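Local coordinates for nitroreductase family protein (Lactobacillus plantarum, PDB 4QLX) that probably uses NADH and bound FMN to saturate the enone double bond of an oxo fatty acid, a step in the saturation of polyunsaturated fatty acids, at residues L15-V18 with M19-H23; I116-E119 with R120-I124; D143-I146 with D147-V151; G171-F174 with E175-I178. All blocks are in the same frame, centred on the assembly; numbering follows the deposited sequence.

Interaction 1. Residues L15-V18 with M19-H23; sequences LADV and MFNRH. With FMN (flavin mononucleotide), chain C.
L15 O accepts the amide of M19 at 2.8 Å in a nearly straight alpha-helical bond, and F20 N likewise bonds A16 O, less straight. The last turn is looser: N21 N to D17 O stretches to 3.2 Å with an N-H...O angle of 141°, and N21 is the first residue to leave helical backbone angles. The side chains repeat that link. D17 has CG anti to its N (chi1 -177°), which swings the carboxylate along the helix toward N21; ND2 of N21 then gives a 2.8 Å bond to D17 OD1. It arrives on the anti side of the carboxylate, 28° out of its plane, while carboxylate and amide are steeply turned against each other. On other faces of the turn, L15 and M19 run side by side, and the methyl CB of A16 packs against the F20 ring at CD2, 3.9 Å away. Past the helix end the chain carries R22 to the FMN phosphate. R22 NH1 donates to FMN O2P at 2.8 Å, at the guanidinium edge. R22 NH2 donates to FMN O3P at 3.0 Å. The charge pairing probably steadies the phosphate; FMN is also bonded by S24 N and R26 NE. R160 of helix 137-161 donates to the carbonyls of D17 and V18 near the helix end, and V18 packs on L157 of that helix. From the second subunit, N13 accepts from A16 N, Q154 packs on M19, and T48 O takes a bond from R22 NH2, placing this short helix at the dimer interface.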
loop_
_atom_site.group_PDB
_atom_site.type_symbol
_atom_site.label_atom_id
_atom_site.label_comp_id
_atom_site.label_asym_id
_atom_site.label_seq_id
_atom_site.Cartn_x
_atom_site.Cartn_y
_atom_site.Cartn_z
ATOM N N LEU A 15 8.257 -6.161 -12.197
ATOM C CA LEU A 15 7.229 -5.363 -11.520
ATOM C C LEU A 15 5.818 -5.627 -12.050
ATOM O O LEU A 15 4.883 -5.818 -11.275
ATOM C CB LEU A 15 7.550 -3.865 -11.643
ATOM C CG LEU A 15 6.629 -2.882 -10.907
ATOM C CD1 LEU A 15 7.412 -1.697 -10.461
ATOM C CD2 LEU A 15 5.474 -2.397 -11.780
ATOM N N ALA A 16 5.675 -5.637 -13.372
ATOM C CA ALA A 16 4.372 -5.836 -13.991
ATOM C C ALA A 16 3.777 -7.187 -13.589
ATOM O O ALA A 16 2.602 -7.286 -13.215
ATOM C CB ALA A 16 4.486 -5.722 -15.501
ATOM N N ASP A 17 4.599 -8.225 -13.643
ATOM C CA ASP A 17 4.127 -9.546 -13.244
ATOM C C ASP A 17 3.801 -9.587 -11.751
ATOM O O ASP A 17 2.758 -10.098 -11.345
ATOM C CB ASP A 17 5.159 -10.622 -13.584
ATOM C CG ASP A 17 4.662 -12.027 -13.258
ATOM O OD1 ASP A 17 3.702 -12.484 -13.904
ATOM O OD2 ASP A 17 5.229 -12.674 -12.357
ATOM N N VAL A 18 4.689 -9.038 -10.930
ATOM C CA VAL A 18 4.461 -9.057 -9.494
ATOM C C VAL A 18 3.165 -8.348 -9.131
ATOM O O VAL A 18 2.315 -8.917 -8.447
ATOM C CB VAL A 18 5.649 -8.422 -8.735
ATOM C CG1 VAL A 18 5.272 -8.148 -7.279
ATOM C CG2 VAL A 18 6.850 -9.344 -8.811
ATOM N N MET A 19 2.996 -7.119 -9.617
ATOM C CA MET A 19 1.840 -6.298 -9.246
ATOM C C MET A 19 0.542 -6.609 -9.999
ATOM O O MET A 19 -0.537 -6.632 -9.398
ATOM C CB MET A 19 2.186 -4.806 -9.436
ATOM C CG MET A 19 1.091 -3.839 -8.997
ATOM S SD MET A 19 1.579 -2.102 -9.272
ATOM C CE MET A 19 3.187 -2.099 -8.470
ATOM N N PHE A 20 0.634 -6.833 -11.307
ATOM C CA PHE A 20 -0.577 -6.953 -12.133
ATOM C C PHE A 20 -1.086 -8.397 -12.271
ATOM O O PHE A 20 -2.220 -8.630 -12.710
ATOM C CB PHE A 20 -0.322 -6.357 -13.521
ATOM C CG PHE A 20 0.166 -4.937 -13.493
ATOM C CD1 PHE A 20 -0.203 -4.079 -12.461
ATOM C CD2 PHE A 20 0.992 -4.456 -14.491
ATOM C CE1 PHE A 20 0.242 -2.762 -12.430
ATOM C CE2 PHE A 20 1.452 -3.138 -14.464
ATOM C CZ PHE A 20 1.072 -2.292 -13.425
ATOM N N ASN A 21 -0.255 -9.363 -11.899
ATOM C CA ASN A 21 -0.689 -10.764 -11.839
ATOM C C ASN A 21 -0.800 -11.245 -10.404
ATOM O O ASN A 21 -0.783 -12.452 -10.139
ATOM C CB ASN A 21 0.266 -11.677 -12.609
ATOM C CG ASN A 21 0.108 -11.550 -14.103
ATOM O OD1 ASN A 21 -1.010 -11.431 -14.610
ATOM N ND2 ASN A 21 1.226 -11.573 -14.824
ATOM N N ARG A 22 -0.891 -10.289 -9.483
ATOM C CA ARG A 22 -1.106 -10.581 -8.072
ATOM C C ARG A 22 -2.552 -11.001 -7.844
ATOM O O ARG A 22 -3.474 -10.332 -8.303
ATOM C CB ARG A 22 -0.781 -9.357 -7.196
ATOM C CG ARG A 22 -0.947 -9.641 -5.704
ATOM C CD ARG A 22 -1.304 -8.409 -4.903
ATOM N NE ARG A 22 -2.475 -7.736 -5.463
ATOM C CZ ARG A 22 -3.732 -8.124 -5.265
ATOM N NH1 ARG A 22 -4.011 -9.189 -4.502
ATOM N NH2 ARG A 22 -4.716 -7.442 -5.835
ATOM N N HIS A 23 -2.753 -12.103 -7.124
ATOM C CA HIS A 23 -4.087 -12.478 -6.701
ATOM C C HIS A 23 -4.054 -12.870 -5.242
ATOM O O HIS A 23 -3.033 -13.340 -4.747
ATOM C CB HIS A 23 -4.628 -13.648 -7.551
ATOM C CG HIS A 23 -4.688 -13.353 -9.018
ATOM N ND1 HIS A 23 -5.760 -12.715 -9.605
ATOM C CD2 HIS A 23 -3.814 -13.617 -10.018
ATOM C CE1 HIS A 23 -5.541 -12.592 -10.902
ATOM N NE2 HIS A 23 -4.366 -13.131 -11.178
HETATM N N1 FMN C . -9.985 -12.028 1.893
HETATM C C2 FMN C . -10.526 -13.010 2.696
HETATM O O2 FMN C . -10.694 -14.143 2.262
HETATM N N3 FMN C . -10.889 -12.749 3.990
HETATM C C4 FMN C . -10.703 -11.484 4.497
HETATM O O4 FMN C . -11.032 -11.234 5.648
HETATM C C4A FMN C . -10.173 -10.486 3.696
HETATM N N5 FMN C . -10.000 -9.229 4.216
HETATM C C5A FMN C . -9.450 -8.226 3.454
HETATM C C6 FMN C . -9.294 -6.986 4.046
HETATM C C7 FMN C . -8.739 -5.948 3.320
HETATM C C7M FMN C . -8.554 -4.603 3.947
HETATM C C8 FMN C . -8.353 -6.161 2.009
HETATM C C8M FMN C . -7.751 -5.009 1.275
HETATM C C9 FMN C . -8.509 -7.417 1.411
HETATM C C9A FMN C . -9.068 -8.468 2.142
HETATM N N10 FMN C . -9.263 -9.749 1.605
HETATM C C10 FMN C . -9.807 -10.749 2.391
HETATM C "C1'" FMN C . -8.884 -10.092 0.186
HETATM C "C2'" FMN C . -9.895 -9.445 -0.788
HETATM O "O2'" FMN C . -11.118 -10.151 -0.788
HETATM C "C3'" FMN C . -9.354 -9.357 -2.213
HETATM O "O3'" FMN C . -8.275 -8.437 -2.217
HETATM C "C4'" FMN C . -10.376 -8.867 -3.250
HETATM O "O4'" FMN C . -11.468 -9.750 -3.399
HETATM C "C5'" FMN C . -9.701 -8.676 -4.606
HETATM O "O5'" FMN C . -9.114 -9.878 -5.057
HETATM P P FMN C . -7.528 -9.944 -5.349
HETATM O O1P FMN C . -7.225 -11.367 -5.766
HETATM O O2P FMN C . -6.757 -9.579 -4.092
HETATM O O3P FMN C . -7.148 -8.993 -6.461
#

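Interaction 2. Residues I116-E119 with R120-I124; sequences ITKE and RLDQI. With KTC (10-oxooctadecanoic acid), chain D.
Apolar contact between I116 and the helix that follows it comes first. Its CG1 lies between the backbone N and carbonyl carbon (chi1 60°), which brings CD1 onto L121 CB, 3.8 Å away, and onto the tip of I124, CD1 to CD1 at 4.0 Å. I116 and L121 cross at about a right angle, and both also pack on helix 103-112, through V110 for I116 and N108 and Y111 for L121. Among the hydrogen bonds, T117 opens the helix twice over: its carbonyl O receives L121 N in an almost straight bond, and its hydroxyl OG1 accepts R120 N at 2.9 Å. This is an N-cap, with T117 right before helix 118-133 and its side chain taking up an amide of the first turn. The next bonds, D122 N to K118 O and Q123 N to E119 O, carry on the alpha-helical pattern. R120 NH1 donates to Q123 OE1 at 2.7 Å, nearly along the amide C=O, and this partner helps to fix the guanidinium. The charged groups meet less closely: K118 NZ stays 4.3 Å from D122 OD1, while K118 makes a cation-pi contact with Y111. Ligand contacts come from R120 and I124. R120 NE makes a weak 3.4 Å bond to carboxylate atom O of 10-oxooctadecanoic acid, whose C17 lies at the guanidinium edge. Farther along the acyl chain, I124 CD1 touches C14 at 3.7 Å, and F79 of the second subunit packs on both R120 and I124.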
loop_
_atom_site.group_PDB
_atom_site.type_symbol
_atom_site.label_atom_id
_atom_site.label_comp_id
_atom_site.label_asym_id
_atom_site.label_seq_id
_atom_site.Cartn_x
_atom_site.Cartn_y
_atom_site.Cartn_z
ATOM N N ILE A 116 19.283 17.959 6.905
ATOM C CA ILE A 116 18.375 19.090 6.726
ATOM C C ILE A 116 18.930 20.295 7.470
ATOM O O ILE A 116 19.716 20.156 8.411
ATOM C CB ILE A 116 16.931 18.796 7.235
ATOM C CG1 ILE A 116 16.935 18.460 8.725
ATOM C CG2 ILE A 116 16.274 17.674 6.429
ATOM C CD1 ILE A 116 15.553 18.312 9.319
ATOM N N THR A 117 18.521 21.482 7.042
ATOM C CA THR A 117 18.904 22.700 7.731
ATOM C C THR A 117 18.113 22.907 9.011
ATOM O O THR A 117 17.037 22.334 9.196
ATOM C CB THR A 117 18.695 23.925 6.842
ATOM O OG1 THR A 117 17.289 24.160 6.698
ATOM C CG2 THR A 117 19.323 23.695 5.472
ATOM N N LYS A 118 18.649 23.758 9.885
ATOM C CA LYS A 118 17.974 24.133 11.121
ATOM C C LYS A 118 16.610 24.716 10.812
ATOM O O LYS A 118 15.622 24.427 11.485
ATOM C CB LYS A 118 18.808 25.153 11.904
ATOM C CG LYS A 118 18.187 25.574 13.221
ATOM C CD LYS A 118 18.061 24.371 14.147
ATOM C CE LYS A 118 17.563 24.782 15.522
ATOM N NZ LYS A 118 17.646 23.638 16.470
ATOM N N GLU A 119 16.561 25.540 9.776
ATOM C CA GLU A 119 15.322 26.196 9.401
ATOM C C GLU A 119 14.284 25.163 8.953
ATOM O O GLU A 119 13.109 25.242 9.321
ATOM C CB GLU A 119 15.581 27.214 8.297
ATOM C CG GLU A 119 14.322 27.819 7.739
ATOM C CD GLU A 119 14.431 28.088 6.257
ATOM O OE1 GLU A 119 14.361 27.112 5.470
ATOM O OE2 GLU A 119 14.596 29.271 5.883
ATOM N N ARG A 120 14.738 24.186 8.175
ATOM C CA ARG A 120 13.869 23.112 7.705
ATOM C C ARG A 120 13.320 22.305 8.888
ATOM O O ARG A 120 12.115 22.074 8.990
ATOM C CB ARG A 120 14.634 22.211 6.728
ATOM C CG ARG A 120 13.763 21.226 5.962
ATOM C CD ARG A 120 12.543 21.933 5.371
ATOM N NE ARG A 120 11.837 21.109 4.398
ATOM C CZ ARG A 120 10.570 21.292 4.052
ATOM N NH1 ARG A 120 9.867 22.269 4.614
ATOM N NH2 ARG A 120 10.007 20.495 3.150
ATOM N N LEU A 121 14.213 21.903 9.789
ATOM C CA LEU A 121 13.829 21.209 11.013
ATOM C C LEU A 121 12.751 21.956 11.792
ATOM O O LEU A 121 11.798 21.356 12.299
ATOM C CB LEU A 121 15.054 20.995 11.900
ATOM C CG LEU A 121 14.747 20.399 13.272
ATOM C CD1 LEU A 121 14.424 18.912 13.157
ATOM C CD2 LEU A 121 15.882 20.636 14.267
ATOM N N ASP A 122 12.903 23.272 11.890
ATOM C CA ASP A 122 11.945 24.085 12.626
ATOM C C ASP A 122 10.581 24.084 11.933
ATOM O O ASP A 122 9.548 24.099 12.598
ATOM C CB ASP A 122 12.466 25.517 12.789
ATOM C CG ASP A 122 13.696 25.603 13.701
ATOM O OD1 ASP A 122 13.985 24.617 14.426
ATOM O OD2 ASP A 122 14.366 26.669 13.700
ATOM N N GLN A 123 10.575 24.054 10.599
ATOM C CA GLN A 123 9.321 23.968 9.854
ATOM C C GLN A 123 8.627 22.631 10.161
ATOM O O GLN A 123 7.425 22.590 10.452
ATOM C CB GLN A 123 9.569 24.131 8.346
ATOM C CG GLN A 123 10.169 25.517 7.961
ATOM C CD GLN A 123 10.585 25.620 6.489
ATOM O OE1 GLN A 123 10.503 24.642 5.738
ATOM N NE2 GLN A 123 11.036 26.813 6.074
ATOM N N ILE A 124 9.401 21.550 10.134
ATOM C CA ILE A 124 8.858 20.206 10.339
ATOM C C ILE A 124 8.303 20.025 11.755
ATOM O O ILE A 124 7.181 19.537 11.930
ATOM C CB ILE A 124 9.923 19.126 10.064
ATOM C CG1 ILE A 124 10.468 19.263 8.639
ATOM C CG2 ILE A 124 9.348 17.711 10.273
ATOM C CD1 ILE A 124 11.672 18.382 8.367
HETATM O O1 KTC D . 13.025 17.637 1.734
HETATM C C17 KTC D . 13.446 18.089 2.795
HETATM O O KTC D . 14.200 19.192 2.793
HETATM C C16 KTC D . 13.105 17.399 4.094
HETATM C C15 KTC D . 11.755 16.729 3.914
HETATM C C14 KTC D . 10.826 17.123 5.043
HETATM C C13 KTC D . 10.539 15.896 5.885
HETATM C C12 KTC D . 9.085 15.501 5.737
HETATM C C11 KTC D . 8.232 16.245 6.740
HETATM C C10 KTC D . 7.112 15.320 7.188
HETATM C C9 KTC D . 5.829 15.647 6.441
HETATM C C8 KTC D . 4.837 14.566 6.757
HETATM O O2 KTC D . 5.147 13.391 6.581
HETATM C C7 KTC D . 3.477 14.964 7.281
HETATM C C6 KTC D . 2.595 13.736 7.388
HETATM C C5 KTC D . 1.124 14.115 7.433
HETATM C C4 KTC D . 0.641 14.185 8.873
HETATM C C3 KTC D . -0.831 14.587 8.943
HETATM C C2 KTC D . -1.174 15.075 10.348
HETATM C C1 KTC D . -0.553 14.158 11.398
HETATM C C KTC D . -0.961 14.523 12.810
#

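Interaction 3. Residues D143-I146 with D147-V151; sequences DATI and DCSVV
D143 has CG anti to its backbone N (chi1 176°), whereas D147, one turn on, has CG beside its own N (chi1 -69°); the two carboxylates thereby converge, with OD1 of D143 4.2 Å from OD2 of D147 and their planes 68° apart. A water lies close to both of these oxygens, and a second water lies between D143 O and D147 OD1. Further partners come from the same chain: Y132 OH bonds D143 OD2, and the amides of A52 and S57 donate to D147 OD1 and OD2. Further along helix 137-161, S149 folds its hydroxyl OG back to T145 O at 2.8 Å, above the carbonyl plane, and S149 N reaches the same oxygen from the opposite face. That carbonyl is thus gripped twice, a common way for serine to be satisfied inside a helix. I146 touches FMN, and across the interface T145 packs on I146, and S149 on S149, of the second subunit. The two buried carboxylates, though close, are compensated by the A52 and S57 amides, the Y132 hydroxyl and water, and D147 ties this helix to the A52 and S57 loop.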
loop_
_atom_site.group_PDB
_atom_site.type_symbol
_atom_site.label_atom_id
_atom_site.label_comp_id
_atom_site.label_asym_id
_atom_site.label_seq_id
_atom_site.Cartn_x
_atom_site.Cartn_y
_atom_site.Cartn_z
ATOM N N ASP A 143 -4.264 7.633 11.440
ATOM C CA ASP A 143 -2.883 7.824 11.007
ATOM C C ASP A 143 -2.119 6.494 11.004
ATOM O O ASP A 143 -1.450 6.136 10.029
ATOM C CB ASP A 143 -2.188 8.842 11.925
ATOM C CG ASP A 143 -0.712 9.035 11.604
ATOM O OD1 ASP A 143 0.140 8.264 12.116
ATOM O OD2 ASP A 143 -0.397 9.998 10.862
ATOM N N ALA A 144 -2.213 5.757 12.101
ATOM C CA ALA A 144 -1.469 4.515 12.192
ATOM C C ALA A 144 -2.031 3.501 11.187
ATOM O O ALA A 144 -1.278 2.720 10.608
ATOM C CB ALA A 144 -1.514 3.967 13.616
ATOM N N THR A 145 -3.344 3.532 10.960
ATOM C CA THR A 145 -3.974 2.586 10.017
ATOM C C THR A 145 -3.452 2.793 8.589
ATOM O O THR A 145 -3.168 1.828 7.869
ATOM C CB THR A 145 -5.529 2.697 10.039
ATOM O OG1 THR A 145 -6.035 2.281 11.319
ATOM C CG2 THR A 145 -6.164 1.843 8.948
ATOM N N ILE A 146 -3.287 4.043 8.184
ATOM C CA ILE A 146 -2.726 4.312 6.864
ATOM C C ILE A 146 -1.308 3.747 6.701
ATOM O O ILE A 146 -1.038 3.069 5.723
ATOM C CB ILE A 146 -2.695 5.817 6.556
ATOM C CG1 ILE A 146 -4.109 6.392 6.559
ATOM C CG2 ILE A 146 -2.043 6.058 5.202
ATOM C CD1 ILE A 146 -4.152 7.916 6.363
ATOM N N ASP A 147 -0.414 4.023 7.656
ATOM C CA ASP A 147 0.946 3.461 7.624
ATOM C C ASP A 147 0.927 1.915 7.513
ATOM O O ASP A 147 1.696 1.314 6.763
ATOM C CB ASP A 147 1.734 3.845 8.877
ATOM C CG ASP A 147 2.079 5.336 8.957
ATOM O OD1 ASP A 147 1.782 6.113 8.018
ATOM O OD2 ASP A 147 2.660 5.722 9.997
ATOM N N CYS A 148 0.053 1.284 8.282
ATOM C CA CYS A 148 -0.015 -0.177 8.311
ATOM C C CYS A 148 -0.516 -0.746 6.996
ATOM O O CYS A 148 -0.178 -1.865 6.617
ATOM C CB CYS A 148 -0.920 -0.644 9.440
ATOM S SG CYS A 148 -0.177 -0.464 11.059
ATOM N N SER A 149 -1.346 0.028 6.314
ATOM C CA SER A 149 -1.916 -0.414 5.047
ATOM C C SER A 149 -0.889 -0.291 3.929
ATOM O O SER A 149 -0.824 -1.147 3.055
ATOM C CB SER A 149 -3.184 0.394 4.721
ATOM O OG SER A 149 -4.127 0.306 5.784
ATOM N N VAL A 150 -0.074 0.766 3.935
ATOM C CA VAL A 150 0.894 0.880 2.847
ATOM C C VAL A 150 2.033 -0.117 3.025
ATOM O O VAL A 150 2.573 -0.611 2.028
ATOM C CB VAL A 150 1.479 2.314 2.681
ATOM C CG1 VAL A 150 0.359 3.322 2.392
ATOM C CG2 VAL A 150 2.317 2.743 3.902
ATOM N N VAL A 151 2.413 -0.424 4.268
ATOM C CA VAL A 151 3.458 -1.426 4.457
ATOM C C VAL A 151 2.872 -2.817 4.161
ATOM O O VAL A 151 3.567 -3.691 3.637
ATOM C CB VAL A 151 4.105 -1.362 5.888
ATOM C CG1 VAL A 151 3.208 -1.996 6.943
ATOM C CG2 VAL A 151 5.458 -2.064 5.893
HETATM O O HOH W 1 -0.616 8.014 8.161
HETATM O O HOH W 2 2.497 7.980 11.092
#

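Interaction 4. Residues G171-F174 with E175-I178; sequences GIDF and EKMI. With KTC (10-oxooctadecanoic acid), chain I.
I172 and M177 meet at about a right angle, the I172 methyl CG2 touching M177 CE at 4.0 Å, with the M177 chain bent at both chi2 and chi3. The other branch of I172, with chi1 at 60°, puts CG1 3.6 Å above the F174 ring, over its centre, in a CH-pi arrangement. P190 of strand 188-197 packs on both I172 and F174. At the ring edge, F174 CE2 meets the terminal methyl C of 10-oxooctadecanoic acid at 3.4 Å. D173 accepts several amides of the turn that leads into helix 177-181. D173 O takes K176 N at 3.1 Å, with a weak bond from M177 N, while OD1 accepts weakly from E175 N. CG of D173 is anti to its N (chi1 -174°), laying the carboxylate against the aliphatic part of K176, where OD2 lies 3.2 Å from CD; the amine of K176 goes on to Q74 O. E175 curls back at chi2 (78°), and its OE1 comes 2.8 Å from D173 OD1, an unfavourable approach of two carboxylates unless, perhaps, one is protonated. A water joins E175 OE1 to F174 N, and another bridges F174 O and I178 N. G171 gives a weak bond to FMN O4 and accepts from N80. The F174 ring edge and the G171-I172 backbone thus meet the apolar tail, I172 backing the ring from one face, while the crowded carboxylates probably leave some repulsion in the turn.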
loop_
_atom_site.group_PDB
_atom_site.type_symbol
_atom_site.label_atom_id
_atom_site.label_comp_id
_atom_site.label_asym_id
_atom_site.label_seq_id
_atom_site.Cartn_x
_atom_site.Cartn_y
_atom_site.Cartn_z
ATOM N N GLY A 171 -10.798 -9.818 8.344
ATOM C CA GLY A 171 -11.940 -10.525 8.906
ATOM C C GLY A 171 -11.544 -11.086 10.255
ATOM O O GLY A 171 -11.210 -12.270 10.374
ATOM N N ILE A 172 -11.539 -10.221 11.269
ATOM C CA ILE A 172 -11.042 -10.592 12.586
ATOM C C ILE A 172 -11.950 -10.098 13.695
ATOM O O ILE A 172 -12.869 -9.331 13.460
ATOM C CB ILE A 172 -9.627 -10.037 12.824
ATOM C CG1 ILE A 172 -9.634 -8.504 12.730
ATOM C CG2 ILE A 172 -8.652 -10.632 11.819
ATOM C CD1 ILE A 172 -8.294 -7.845 13.088
ATOM N N ASP A 173 -11.686 -10.558 14.910
ATOM C CA ASP A 173 -12.354 -10.045 16.094
ATOM C C ASP A 173 -11.588 -8.816 16.581
ATOM O O ASP A 173 -10.571 -8.936 17.262
ATOM C CB ASP A 173 -12.421 -11.130 17.174
ATOM C CG ASP A 173 -13.241 -10.715 18.386
ATOM O OD1 ASP A 173 -13.190 -9.540 18.798
ATOM O OD2 ASP A 173 -13.948 -11.577 18.937
ATOM N N PHE A 174 -12.085 -7.633 16.242
ATOM C CA PHE A 174 -11.330 -6.412 16.496
ATOM C C PHE A 174 -11.223 -6.057 17.975
ATOM O O PHE A 174 -10.322 -5.328 18.370
ATOM C CB PHE A 174 -11.944 -5.249 15.725
ATOM C CG PHE A 174 -11.603 -5.259 14.264
ATOM C CD1 PHE A 174 -10.431 -4.669 13.811
ATOM C CD2 PHE A 174 -12.445 -5.865 13.341
ATOM C CE1 PHE A 174 -10.104 -4.683 12.465
ATOM C CE2 PHE A 174 -12.119 -5.880 11.996
ATOM C CZ PHE A 174 -10.948 -5.287 11.559
ATOM N N GLU A 175 -12.122 -6.585 18.796
ATOM C CA GLU A 175 -12.069 -6.308 20.224
ATOM C C GLU A 175 -11.138 -7.284 20.945
ATOM O O GLU A 175 -10.776 -7.052 22.091
ATOM C CB GLU A 175 -13.474 -6.348 20.850
ATOM C CG GLU A 175 -14.534 -5.515 20.113
ATOM C CD GLU A 175 -15.071 -6.180 18.838
ATOM O OE1 GLU A 175 -14.951 -7.421 18.702
ATOM O OE2 GLU A 175 -15.598 -5.450 17.961
ATOM N N LYS A 176 -10.727 -8.352 20.264
ATOM C CA LYS A 176 -9.946 -9.419 20.901
ATOM C C LYS A 176 -8.527 -9.574 20.377
ATOM O O LYS A 176 -7.682 -10.181 21.047
ATOM C CB LYS A 176 -10.651 -10.774 20.740
ATOM C CG LYS A 176 -11.715 -11.062 21.762
ATOM C CD LYS A 176 -12.282 -12.463 21.560
ATOM C CE LYS A 176 -11.211 -13.527 21.716
ATOM N NZ LYS A 176 -11.751 -14.893 21.467
ATOM N N MET A 177 -8.261 -9.058 19.179
ATOM C CA MET A 177 -6.997 -9.359 18.513
ATOM C C MET A 177 -5.774 -8.856 19.281
ATOM O O MET A 177 -4.801 -9.587 19.438
ATOM C CB MET A 177 -6.979 -8.791 17.096
ATOM C CG MET A 177 -5.689 -9.100 16.328
ATOM S SD MET A 177 -5.262 -10.861 16.213
ATOM C CE MET A 177 -6.456 -11.435 15.008
ATOM N N ILE A 178 -5.812 -7.619 19.755
ATOM C CA ILE A 178 -4.635 -7.065 20.419
ATOM C C ILE A 178 -4.283 -7.858 21.685
ATOM O O ILE A 178 -3.120 -8.221 21.871
ATOM C CB ILE A 178 -4.810 -5.555 20.752
ATOM C CG1 ILE A 178 -4.866 -4.730 19.467
ATOM C CG2 ILE A 178 -3.670 -5.050 21.635
ATOM C CD1 ILE A 178 -3.648 -4.879 18.571
HETATM O O1 KTC I . -13.342 -19.708 -3.237
HETATM C C17 KTC I . -12.719 -18.649 -3.180
HETATM O O KTC I . -11.560 -18.518 -3.830
HETATM C C16 KTC I . -13.260 -17.486 -2.385
HETATM C C15 KTC I . -13.429 -16.293 -3.314
HETATM C C14 KTC I . -13.047 -15.003 -2.602
HETATM C C13 KTC I . -13.986 -14.714 -1.441
HETATM C C12 KTC I . -13.676 -13.368 -0.807
HETATM C C11 KTC I . -14.847 -12.904 0.048
HETATM C C10 KTC I . -14.552 -11.553 0.704
HETATM C C9 KTC I . -13.538 -11.697 1.827
HETATM C C8 KTC I . -13.139 -10.311 2.264
HETATM O O2 KTC I . -12.532 -9.569 1.497
HETATM C C7 KTC I . -13.509 -9.845 3.651
HETATM C C6 KTC I . -13.012 -8.418 3.833
HETATM C C5 KTC I . -12.760 -8.141 5.305
HETATM C C4 KTC I . -13.975 -7.472 5.929
HETATM C C3 KTC I . -13.984 -7.789 7.412
HETATM C C2 KTC I . -14.367 -6.569 8.231
HETATM C C1 KTC I . -15.042 -6.985 9.539
HETATM C C KTC I . -14.230 -7.993 10.332
HETATM O O HOH W 3 -8.086 -5.562 19.674
HETATM O O HOH W 4 -15.035 -7.489 15.602
#

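Overall arrangement
All four contacts are local, in series along one chain, and none touches another. Interaction 3 lies nearest the middle, its centre 17 Å from that of interaction 4, 21 Å from interaction 1 and 25 Å from interaction 2. Interactions 2 and 4 are 40 Å apart between centres, yet each meets a bound 10-oxooctadecanoic acid: residues 116-124 line the carboxylate end of one molecule, residues 171-174 the tail of another. Because C53 and, weakly, R120 of the second subunit bond the latter, each pocket is built from both chains. Interaction 1 serves the FMN phosphate, interaction 4 the flavin O4, and interactions 1, 2 and 3 all reach the second subunit.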